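Local coordinates for lipoprotein, putative (Bacillus anthracis, PDB 4O4A), which is of unknown function but, as a putative lipoprotein, is probably tethered to the cell membrane of this bacterium through a lipid, at residues Leu86-Asn91 and Arg96-Ser101; Asp41-Tyr46 and Glu151-Asp156; Gly110-Asn115 and Asp156-Ile161. All coordinates share one frame; numbering follows the deposited sequence.

Interaction 1: residues Leu86-Asn91 and Arg96-Ser101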
loop_
_atom_site.group_PDB
_atom_site.type_symbol
_atom_site.label_atom_id
_atom_site.label_comp_id
_atom_site.label_asym_id
_atom_site.label_seq_id
_atom_site.Cartn_x
_atom_site.Cartn_y
_atom_site.Cartn_z
ATOM N N LEU B 86 -22.015 15.920 25.445
ATOM C CA LEU B 86 -22.352 14.516 25.660
ATOM C C LEU B 86 -22.323 13.799 24.318
ATOM O O LEU B 86 -22.661 14.380 23.283
ATOM C CB LEU B 86 -23.728 14.389 26.287
ATOM C CG LEU B 86 -23.867 15.023 27.675
ATOM C CD1 LEU B 86 -25.307 14.984 28.143
ATOM C CD2 LEU B 86 -22.953 14.325 28.682
ATOM N N TYR B 87 -21.890 12.549 24.325
ATOM C CA TYR B 87 -21.774 11.775 23.100
ATOM C C TYR B 87 -22.544 10.468 23.227
ATOM O O TYR B 87 -22.548 9.827 24.276
ATOM C CB TYR B 87 -20.298 11.504 22.796
ATOM C CG TYR B 87 -19.419 12.743 22.846
ATOM C CD1 TYR B 87 -19.182 13.505 21.714
ATOM C CD2 TYR B 87 -18.814 13.133 24.023
ATOM C CE1 TYR B 87 -18.379 14.641 21.745
ATOM C CE2 TYR B 87 -18.003 14.259 24.072
ATOM C CZ TYR B 87 -17.791 15.012 22.927
ATOM O OH TYR B 87 -17.001 16.154 22.969
ATOM N N TYR B 88 -23.233 10.092 22.162
ATOM C CA TYR B 88 -23.982 8.860 22.163
ATOM C C TYR B 88 -23.911 8.204 20.822
ATOM O O TYR B 88 -23.689 8.875 19.812
ATOM C CB TYR B 88 -25.452 9.132 22.404
ATOM C CG TYR B 88 -25.809 9.832 23.684
ATOM C CD1 TYR B 88 -25.828 11.202 23.754
ATOM C CD2 TYR B 88 -26.215 9.121 24.802
ATOM C CE1 TYR B 88 -26.208 11.841 24.911
ATOM C CE2 TYR B 88 -26.595 9.761 25.959
ATOM C CZ TYR B 88 -26.587 11.113 26.003
ATOM O OH TYR B 88 -26.952 11.745 27.160
ATOM N N THR B 89 -24.100 6.890 20.811
ATOM C CA THR B 89 -24.248 6.166 19.561
ATOM C C THR B 89 -25.746 5.880 19.472
ATOM O O THR B 89 -26.423 5.819 20.500
ATOM C CB THR B 89 -23.513 4.827 19.529
ATOM O OG1 THR B 89 -23.860 4.073 20.700
ATOM C CG2 THR B 89 -22.038 5.024 19.488
ATOM N N VAL B 90 -26.267 5.700 18.267
ATOM C CA VAL B 90 -27.681 5.422 18.121
ATOM C C VAL B 90 -27.952 4.286 17.145
ATOM O O VAL B 90 -27.351 4.222 16.081
ATOM C CB VAL B 90 -28.455 6.649 17.620
ATOM C CG1 VAL B 90 -29.950 6.362 17.654
ATOM C CG2 VAL B 90 -28.163 7.896 18.442
ATOM N N ASN B 91 -28.887 3.409 17.508
ATOM C CA ASN B 91 -29.269 2.303 16.642
ATOM C C ASN B 91 -30.281 2.795 15.608
ATOM O O ASN B 91 -30.637 3.973 15.609
ATOM C CB ASN B 91 -29.817 1.119 17.459
ATOM C CG ASN B 91 -31.049 1.468 18.256
ATOM O OD1 ASN B 91 -31.610 2.561 18.123
ATOM N ND2 ASN B 91 -31.478 0.538 19.107
ATOM N N ARG B 96 -30.475 5.629 22.250
ATOM C CA ARG B 96 -29.141 6.133 22.515
ATOM C C ARG B 96 -28.347 5.331 23.526
ATOM O O ARG B 96 -28.881 4.774 24.476
ATOM C CB ARG B 96 -29.247 7.577 23.010
ATOM C CG ARG B 96 -29.907 8.517 22.014
ATOM C CD ARG B 96 -30.141 9.896 22.599
ATOM N NE ARG B 96 -30.786 10.773 21.613
ATOM C CZ ARG B 96 -31.152 12.034 21.845
ATOM N NH1 ARG B 96 -30.946 12.591 23.035
ATOM N NH2 ARG B 96 -31.735 12.730 20.882
ATOM N N THR B 97 -27.045 5.299 23.316
ATOM C CA THR B 97 -26.139 4.619 24.210
ATOM C C THR B 97 -24.990 5.573 24.419
ATOM O O THR B 97 -24.307 5.966 23.469
ATOM C CB THR B 97 -25.650 3.306 23.608
ATOM O OG1 THR B 97 -26.783 2.463 23.342
ATOM C CG2 THR B 97 -24.710 2.619 24.553
ATOM N N LYS B 98 -24.792 5.971 25.663
ATOM C CA LYS B 98 -23.736 6.912 25.999
ATOM C C LYS B 98 -22.368 6.303 25.770
ATOM O O LYS B 98 -22.167 5.118 25.993
ATOM C CB LYS B 98 -23.873 7.360 27.455
ATOM C CG LYS B 98 -22.960 8.506 27.809
ATOM C CD LYS B 98 -23.278 9.088 29.174
ATOM C CE LYS B 98 -22.421 10.324 29.427
ATOM N NZ LYS B 98 -22.893 11.138 30.582
ATOM N N ILE B 99 -21.437 7.108 25.276
ATOM C CA ILE B 99 -20.089 6.625 25.061
ATOM C C ILE B 99 -19.167 7.529 25.855
ATOM O O ILE B 99 -19.457 8.708 26.080
ATOM C CB ILE B 99 -19.693 6.544 23.585
ATOM C CG1 ILE B 99 -19.900 7.875 22.906
ATOM C CG2 ILE B 99 -20.500 5.471 22.868
ATOM C CD1 ILE B 99 -19.242 7.960 21.548
ATOM N N ASP B 100 -18.070 6.966 26.317
ATOM C CA ASP B 100 -17.135 7.736 27.101
ATOM C C ASP B 100 -16.405 8.791 26.262
ATOM O O ASP B 100 -16.123 8.562 25.102
ATOM C CB ASP B 100 -16.088 6.813 27.726
ATOM C CG ASP B 100 -16.678 5.838 28.725
ATOM O OD1 ASP B 100 -17.588 6.239 29.480
ATOM O OD2 ASP B 100 -16.210 4.676 28.774
ATOM N N SER B 101 -16.057 9.923 26.869
ATOM C CA SER B 101 -15.277 10.948 26.166
ATOM C C SER B 101 -13.940 10.405 25.642
ATOM O O SER B 101 -13.390 10.925 24.705
ATOM C CB SER B 101 -15.025 12.135 27.072
ATOM O OG SER B 101 -16.237 12.830 27.334
HETATM O O HOH W 1 -20.923 11.098 26.643
#
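Thr97 O gathers two hydrogen bonds and a CA-H...O contact from the neighbouring strand onto one carbonyl. Thr89 N gives it a nearly straight hydrogen bond of 2.8 Å, Thr89 OG1 adds a weak one of 3.4 Å, and the CA-H of Tyr88 closes in from the same strand. The setting is a beta hairpin, an antiparallel pair, strongly twisted, whose short segments run at 134° to each other. Thr89 and Thr97 form its hydrogen-bonded pair, completed by Thr97 N to Thr89 O, while Tyr88 with Lys98 and Val90 with Arg96 make the non-hydrogen-bonded pairs on either side.

A first torsion of 51° puts OG1 of Thr89 between its backbone N and carbonyl carbon, close to the partner strand, and leaves CG2 to meet CG2 of Ile99 at 3.7 Å. The other face is carried by Tyr88. Its CD2 comes obliquely against Lys98 CA, and CD of Arg96 lies over one face of the ring. The guanidinium beyond is turned 42° from the ring plane and too far off for more than a weak cation-pi attraction; its salt-bridge partner is Glu57. Strand 30-35 bonds to the far edge of 86-90, so the hairpin finishes one side of a mixed sheet.

Past the last direct bond, Ile99 N to Tyr87 O at 3.1 Å, a water continues the pairing: it accepts from Tyr87 N at 2.9 Å and donates to Ile99 O.

Interaction 2: residues Asp41-Tyr46 and Glu151-Asp156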
loop_
_atom_site.group_PDB
_atom_site.type_symbol
_atom_site.label_atom_id
_atom_site.label_comp_id
_atom_site.label_asym_id
_atom_site.label_seq_id
_atom_site.Cartn_x
_atom_site.Cartn_y
_atom_site.Cartn_z
ATOM N N ASP B 41 -13.525 9.454 11.241
ATOM C CA ASP B 41 -13.586 10.897 11.220
ATOM C C ASP B 41 -14.995 11.420 11.184
ATOM O O ASP B 41 -15.846 10.838 10.540
ATOM C CB ASP B 41 -12.844 11.399 10.003
ATOM C CG ASP B 41 -11.399 10.963 9.996
ATOM O OD1 ASP B 41 -10.700 11.218 10.998
ATOM O OD2 ASP B 41 -10.962 10.367 8.991
ATOM N N LEU B 42 -15.225 12.530 11.887
ATOM C CA LEU B 42 -16.523 13.170 11.948
ATOM C C LEU B 42 -16.374 14.640 11.590
ATOM O O LEU B 42 -15.411 15.308 11.996
ATOM C CB LEU B 42 -17.115 13.066 13.346
ATOM C CG LEU B 42 -17.439 11.669 13.830
ATOM C CD1 LEU B 42 -17.787 11.695 15.305
ATOM C CD2 LEU B 42 -18.571 11.071 13.030
ATOM N N ILE B 43 -17.336 15.148 10.840
ATOM C CA ILE B 43 -17.308 16.530 10.451
ATOM C C ILE B 43 -18.673 17.171 10.623
ATOM O O ILE B 43 -19.697 16.605 10.245
ATOM C CB ILE B 43 -16.865 16.690 8.993
ATOM C CG1 ILE B 43 -15.488 16.052 8.776
ATOM C CG2 ILE B 43 -16.831 18.158 8.624
ATOM C CD1 ILE B 43 -14.946 16.148 7.361
ATOM N N VAL B 44 -18.662 18.361 11.212
ATOM C CA VAL B 44 -19.865 19.146 11.388
ATOM C C VAL B 44 -19.611 20.447 10.675
ATOM O O VAL B 44 -18.569 21.076 10.890
ATOM C CB VAL B 44 -20.145 19.466 12.857
ATOM C CG1 VAL B 44 -21.443 20.251 12.972
ATOM C CG2 VAL B 44 -20.245 18.194 13.671
ATOM N N VAL B 45 -20.521 20.851 9.808
ATOM C CA VAL B 45 -20.348 22.111 9.091
ATOM C C VAL B 45 -21.525 22.998 9.408
ATOM O O VAL B 45 -22.673 22.587 9.269
ATOM C CB VAL B 45 -20.247 21.916 7.585
ATOM C CG1 VAL B 45 -20.026 23.264 6.899
ATOM C CG2 VAL B 45 -19.115 20.965 7.251
ATOM N N TYR B 46 -21.227 24.214 9.836
ATOM C CA TYR B 46 -22.254 25.159 10.230
ATOM C C TYR B 46 -22.506 26.235 9.184
ATOM O O TYR B 46 -21.790 26.354 8.183
ATOM C CB TYR B 46 -21.835 25.842 11.537
ATOM C CG TYR B 46 -21.763 24.914 12.735
ATOM C CD1 TYR B 46 -20.654 24.115 12.948
ATOM C CD2 TYR B 46 -22.796 24.868 13.661
ATOM C CE1 TYR B 46 -20.586 23.272 14.041
ATOM C CE2 TYR B 46 -22.741 24.037 14.758
ATOM C CZ TYR B 46 -21.629 23.237 14.941
ATOM O OH TYR B 46 -21.561 22.422 16.046
ATOM N N GLU B 151 -9.028 15.184 5.507
ATOM C CA GLU B 151 -8.850 16.212 4.492
ATOM C C GLU B 151 -9.675 15.868 3.287
ATOM O O GLU B 151 -10.343 16.740 2.728
ATOM C CB GLU B 151 -7.382 16.354 4.066
ATOM C CG GLU B 151 -6.487 16.937 5.143
ATOM C CD GLU B 151 -6.822 18.383 5.483
ATOM O OE1 GLU B 151 -7.497 19.073 4.679
ATOM O OE2 GLU B 151 -6.398 18.845 6.561
ATOM N N LYS B 152 -9.660 14.596 2.897
ATOM C CA LYS B 152 -10.428 14.185 1.752
ATOM C C LYS B 152 -11.910 14.208 2.081
ATOM O O LYS B 152 -12.718 14.669 1.280
ATOM C CB LYS B 152 -10.045 12.787 1.272
ATOM C CG LYS B 152 -10.740 12.447 -0.042
ATOM C CD LYS B 152 -10.452 11.037 -0.525
ATOM C CE LYS B 152 -10.887 10.858 -1.968
ATOM N NZ LYS B 152 -12.289 11.260 -2.215
ATOM N N LYS B 153 -12.273 13.687 3.248
ATOM C CA LYS B 153 -13.674 13.670 3.652
ATOM C C LYS B 153 -14.254 15.081 3.581
ATOM O O LYS B 153 -15.374 15.268 3.108
ATOM C CB LYS B 153 -13.834 13.082 5.056
ATOM C CG LYS B 153 -15.270 13.095 5.565
ATOM C CD LYS B 153 -15.431 12.507 6.971
ATOM C CE LYS B 153 -15.704 11.013 6.990
ATOM N NZ LYS B 153 -17.053 10.734 6.450
HETATM N N MSE B 154 -13.472 16.059 4.039
HETATM C CA MSE B 154 -13.880 17.463 4.045
HETATM C C MSE B 154 -13.967 17.997 2.639
HETATM O O MSE B 154 -14.922 18.682 2.263
HETATM C CB MSE B 154 -12.848 18.263 4.850
HETATM C CG MSE B 154 -13.087 19.772 4.814
HETATM SE SE MSE B 154 -14.847 20.248 5.584
HETATM C CE MSE B 154 -14.280 20.634 7.393
ATOM N N ARG B 155 -12.950 17.695 1.859
ATOM C CA ARG B 155 -12.893 18.128 0.489
ATOM C C ARG B 155 -14.165 17.693 -0.215
ATOM O O ARG B 155 -14.816 18.502 -0.856
ATOM C CB ARG B 155 -11.684 17.495 -0.187
ATOM C CG ARG B 155 -11.349 18.118 -1.510
ATOM C CD ARG B 155 -10.077 17.516 -2.145
ATOM N NE ARG B 155 -9.049 17.290 -1.162
ATOM C CZ ARG B 155 -8.453 16.128 -0.896
ATOM N NH1 ARG B 155 -8.688 15.025 -1.605
ATOM N NH2 ARG B 155 -7.536 16.096 0.052
ATOM N N ASP B 156 -14.532 16.420 -0.057
ATOM C CA ASP B 156 -15.722 15.868 -0.694
ATOM C C ASP B 156 -17.001 16.440 -0.123
ATOM O O ASP B 156 -17.951 16.687 -0.857
ATOM C CB ASP B 156 -15.748 14.343 -0.575
ATOM C CG ASP B 156 -14.577 13.671 -1.294
ATOM O OD1 ASP B 156 -14.005 14.272 -2.234
ATOM O OD2 ASP B 156 -14.231 12.526 -0.928
#
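Ile43 presses its CD1 methyl against helix 149-166, meeting Lys153 CG and the backbone N of Met154, each at 3.6 Å. This is a helix laid across the face of a beta sheet, with strand 41-45 and the helical turn crossing at -35° and their axes 9.2 Å apart. Alternation along the strand sends Asp41, Ile43 and Val45 toward the helix, but Ile43 does most of the filling. Its CG1 branch slides past Lys153 in the opposite direction, while the CG2 branch reaches CE of Met154, a selenomethionine here, at 3.8 Å. Bends at chi2 (61°) and chi3 bring that methyl against Ile43, and Leu157, one turn on, covers Ile43 further.

Toward the strand Lys153 offers its methylenes. Its aliphatic part leaves the helix extended, then bends at chi3 (-90°) and carries CE to within 3.6 Å of Asp41 O, a carbonyl whose hydrogen bond comes from Tyr38 OH. The amine goes on to the backbone oxygen of Asp68.

The helix's far side takes no part in the strand contact. Glu151 is exposed there, and Lys152 NZ bonds to Asp156 OD2 at 2.7 Å, a salt bridge one helical turn long that uses the carboxylate's syn lone pair. Arg155 has Glu147 as its partner; Lys152 and Arg155 pack on Gly94 and Glu57 of the second subunit respectively.

No hydrogen bond crosses between the segments, so cohesion here comes from methyls and methylenes. Asp41 OD2 has Arg140 as its salt-bridge partner and stands 6.6 Å from Lys153 NZ, which suggests at most a modest long-range attraction between that pair.

Interaction 3: residues Gly110-Asn115 and Asp156-Ile161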
loop_
_atom_site.group_PDB
_atom_site.type_symbol
_atom_site.label_atom_id
_atom_site.label_comp_id
_atom_site.label_asym_id
_atom_site.label_seq_id
_atom_site.Cartn_x
_atom_site.Cartn_y
_atom_site.Cartn_z
ATOM N N GLY B 110 -12.437 25.522 12.598
ATOM C CA GLY B 110 -12.045 26.592 11.741
ATOM C C GLY B 110 -13.209 27.099 10.944
ATOM O O GLY B 110 -14.378 26.895 11.292
ATOM N N SER B 111 -12.865 27.755 9.855
ATOM C CA SER B 111 -13.830 28.325 8.961
ATOM C C SER B 111 -13.289 28.157 7.569
ATOM O O SER B 111 -12.081 28.204 7.351
ATOM C CB SER B 111 -14.017 29.800 9.279
ATOM O OG SER B 111 -14.967 30.386 8.429
ATOM N N ARG B 112 -14.187 27.909 6.638
ATOM C CA ARG B 112 -13.823 27.741 5.257
ATOM C C ARG B 112 -14.659 28.737 4.468
ATOM O O ARG B 112 -15.863 28.819 4.669
ATOM C CB ARG B 112 -14.124 26.326 4.826
ATOM C CG ARG B 112 -13.475 25.927 3.527
ATOM C CD ARG B 112 -13.850 24.475 3.316
ATOM N NE ARG B 112 -12.904 23.730 2.489
ATOM C CZ ARG B 112 -11.868 23.060 2.983
ATOM N NH1 ARG B 112 -11.060 22.399 2.162
ATOM N NH2 ARG B 112 -11.629 23.052 4.295
ATOM N N THR B 113 -14.020 29.498 3.590
ATOM C CA THR B 113 -14.719 30.498 2.819
ATOM C C THR B 113 -14.868 30.105 1.351
ATOM O O THR B 113 -13.870 29.956 0.664
ATOM C CB THR B 113 -13.946 31.840 2.876
ATOM O OG1 THR B 113 -13.882 32.290 4.227
ATOM C CG2 THR B 113 -14.604 32.923 2.036
ATOM N N GLU B 114 -16.109 29.896 0.904
ATOM C CA GLU B 114 -16.423 29.633 -0.518
ATOM C C GLU B 114 -17.128 30.877 -0.987
ATOM O O GLU B 114 -18.171 31.220 -0.424
ATOM C CB GLU B 114 -17.350 28.434 -0.766
ATOM C CG GLU B 114 -16.647 27.084 -1.076
ATOM C CD GLU B 114 -15.560 26.661 -0.101
ATOM O OE1 GLU B 114 -15.220 27.431 0.811
ATOM O OE2 GLU B 114 -15.020 25.545 -0.270
ATOM N N ASN B 115 -16.582 31.520 -2.027
ATOM C CA ASN B 115 -17.106 32.793 -2.533
ATOM C C ASN B 115 -16.807 33.833 -1.463
ATOM O O ASN B 115 -15.646 34.176 -1.244
ATOM C CB ASN B 115 -18.600 32.709 -2.869
ATOM C CG ASN B 115 -18.873 31.815 -4.054
ATOM O OD1 ASN B 115 -18.111 31.800 -5.026
ATOM N ND2 ASN B 115 -19.974 31.077 -3.992
ATOM N N ASP B 156 -14.532 16.420 -0.057
ATOM C CA ASP B 156 -15.722 15.868 -0.694
ATOM C C ASP B 156 -17.001 16.440 -0.123
ATOM O O ASP B 156 -17.951 16.687 -0.857
ATOM C CB ASP B 156 -15.748 14.343 -0.575
ATOM C CG ASP B 156 -14.577 13.671 -1.294
ATOM O OD1 ASP B 156 -14.005 14.272 -2.234
ATOM O OD2 ASP B 156 -14.231 12.526 -0.928
ATOM N N LEU B 157 -17.026 16.668 1.178
ATOM C CA LEU B 157 -18.220 17.198 1.824
ATOM C C LEU B 157 -18.525 18.606 1.353
ATOM O O LEU B 157 -19.683 18.949 1.139
ATOM C CB LEU B 157 -18.065 17.191 3.343
ATOM C CG LEU B 157 -19.229 17.801 4.130
ATOM C CD1 LEU B 157 -20.552 17.123 3.797
ATOM C CD2 LEU B 157 -18.966 17.751 5.619
HETATM N N MSE B 158 -17.492 19.428 1.198
HETATM C CA MSE B 158 -17.688 20.797 0.734
HETATM C C MSE B 158 -18.272 20.799 -0.645
HETATM O O MSE B 158 -19.136 21.620 -0.958
HETATM C CB MSE B 158 -16.382 21.550 0.766
HETATM C CG MSE B 158 -16.035 21.875 2.209
HETATM SE SE MSE B 158 -17.343 22.988 3.172
HETATM C CE MSE B 158 -17.475 24.395 1.815
ATOM N N GLN B 159 -17.829 19.871 -1.477
ATOM C CA GLN B 159 -18.349 19.776 -2.812
ATOM C C GLN B 159 -19.818 19.377 -2.762
ATOM O O GLN B 159 -20.628 19.971 -3.469
ATOM C CB GLN B 159 -17.544 18.779 -3.634
ATOM C CG GLN B 159 -17.984 18.689 -5.080
ATOM C CD GLN B 159 -17.006 17.904 -5.894
ATOM O OE1 GLN B 159 -16.538 18.352 -6.956
ATOM N NE2 GLN B 159 -16.640 16.748 -5.384
ATOM N N ARG B 160 -20.157 18.370 -1.952
ATOM C CA ARG B 160 -21.557 17.945 -1.827
ATOM C C ARG B 160 -22.410 19.103 -1.361
ATOM O O ARG B 160 -23.543 19.251 -1.806
ATOM C CB ARG B 160 -21.788 16.709 -0.914
ATOM C CG ARG B 160 -21.411 15.385 -1.568
ATOM C CD ARG B 160 -21.965 14.145 -0.832
ATOM N NE ARG B 160 -21.843 14.167 0.642
ATOM C CZ ARG B 160 -20.734 13.855 1.326
ATOM N NH1 ARG B 160 -20.746 13.887 2.657
ATOM N NH2 ARG B 160 -19.606 13.522 0.691
ATOM N N ILE B 161 -21.859 19.925 -0.473
ATOM C CA ILE B 161 -22.567 21.096 0.035
ATOM C C ILE B 161 -22.823 22.115 -1.068
ATOM O O ILE B 161 -23.959 22.514 -1.304
ATOM C CB ILE B 161 -21.795 21.770 1.187
ATOM C CG1 ILE B 161 -21.888 20.905 2.449
ATOM C CG2 ILE B 161 -22.374 23.146 1.488
ATOM C CD1 ILE B 161 -21.076 21.418 3.616
#
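The edge strand 104-114 of a four-stranded sheet is covered here by the middle of helix 149-166, and within 156-161 a single residue, Met158, does the touching. Built as selenomethionine, it reaches across to Arg112 and Glu114, two residues apart on the strand and therefore on the same face of the sheet. The backbones stay well separated: even the nearest alpha carbons, those of Glu114 and Met158, are 9.0 Å apart.

Met158 reaches the two strand residues with different parts of its chain. CG lies 3.6 Å from Arg112 CD, with the selenium following at 3.8 Å, as the two side chains slide past each other in opposite directions. Bends at chi2 (-60°) and chi3 (-51°) then turn the terminal methyl toward the carboxylate, where CE comes 3.4 Å from Glu114 OE2. This is van der Waals contact of a methyl with a polar group, not a bond.

Arg112 and Glu114 are themselves loosely coupled. OE2 of Glu114 lies in the guanidinium plane at its edge, and the long salt bridge from Arg112 NE measures 3.9 Å. Arg112, extended from CG to NE, thus shows Met158 its aliphatic CD while the charged end pairs weakly beside it. Charged groups and a buried side chain share one small patch.

Phe119, on the adjoining strand 117-126, touches both Met158 and Glu114. Turns before and after on the helix extend the seam, Met154 meeting Arg112 and Gln162 meeting Glu114, whereas Leu157 and Ile161 lean instead on strand 40-45.

How the interactions relate
Followed from the N terminus, the chain opens interaction 2 first, at strand 40-45, and closes it more than a hundred residues later on helix 149-166. Interaction 1 opens and closes within that span as a local hairpin, on the opposite side of the molecule's centre and in the other sheet. Past the hairpin, beyond Cys103 of the disulfide to Cys131, interaction 3 opens at 110-115. Because its helical half follows that of interaction 2, these two loops cross. They share Asp156 and touch directly, with Val45 CG2 packed on Leu157 CD2. One C-terminal helix thereby joins an inner and an edge strand of the same sheet.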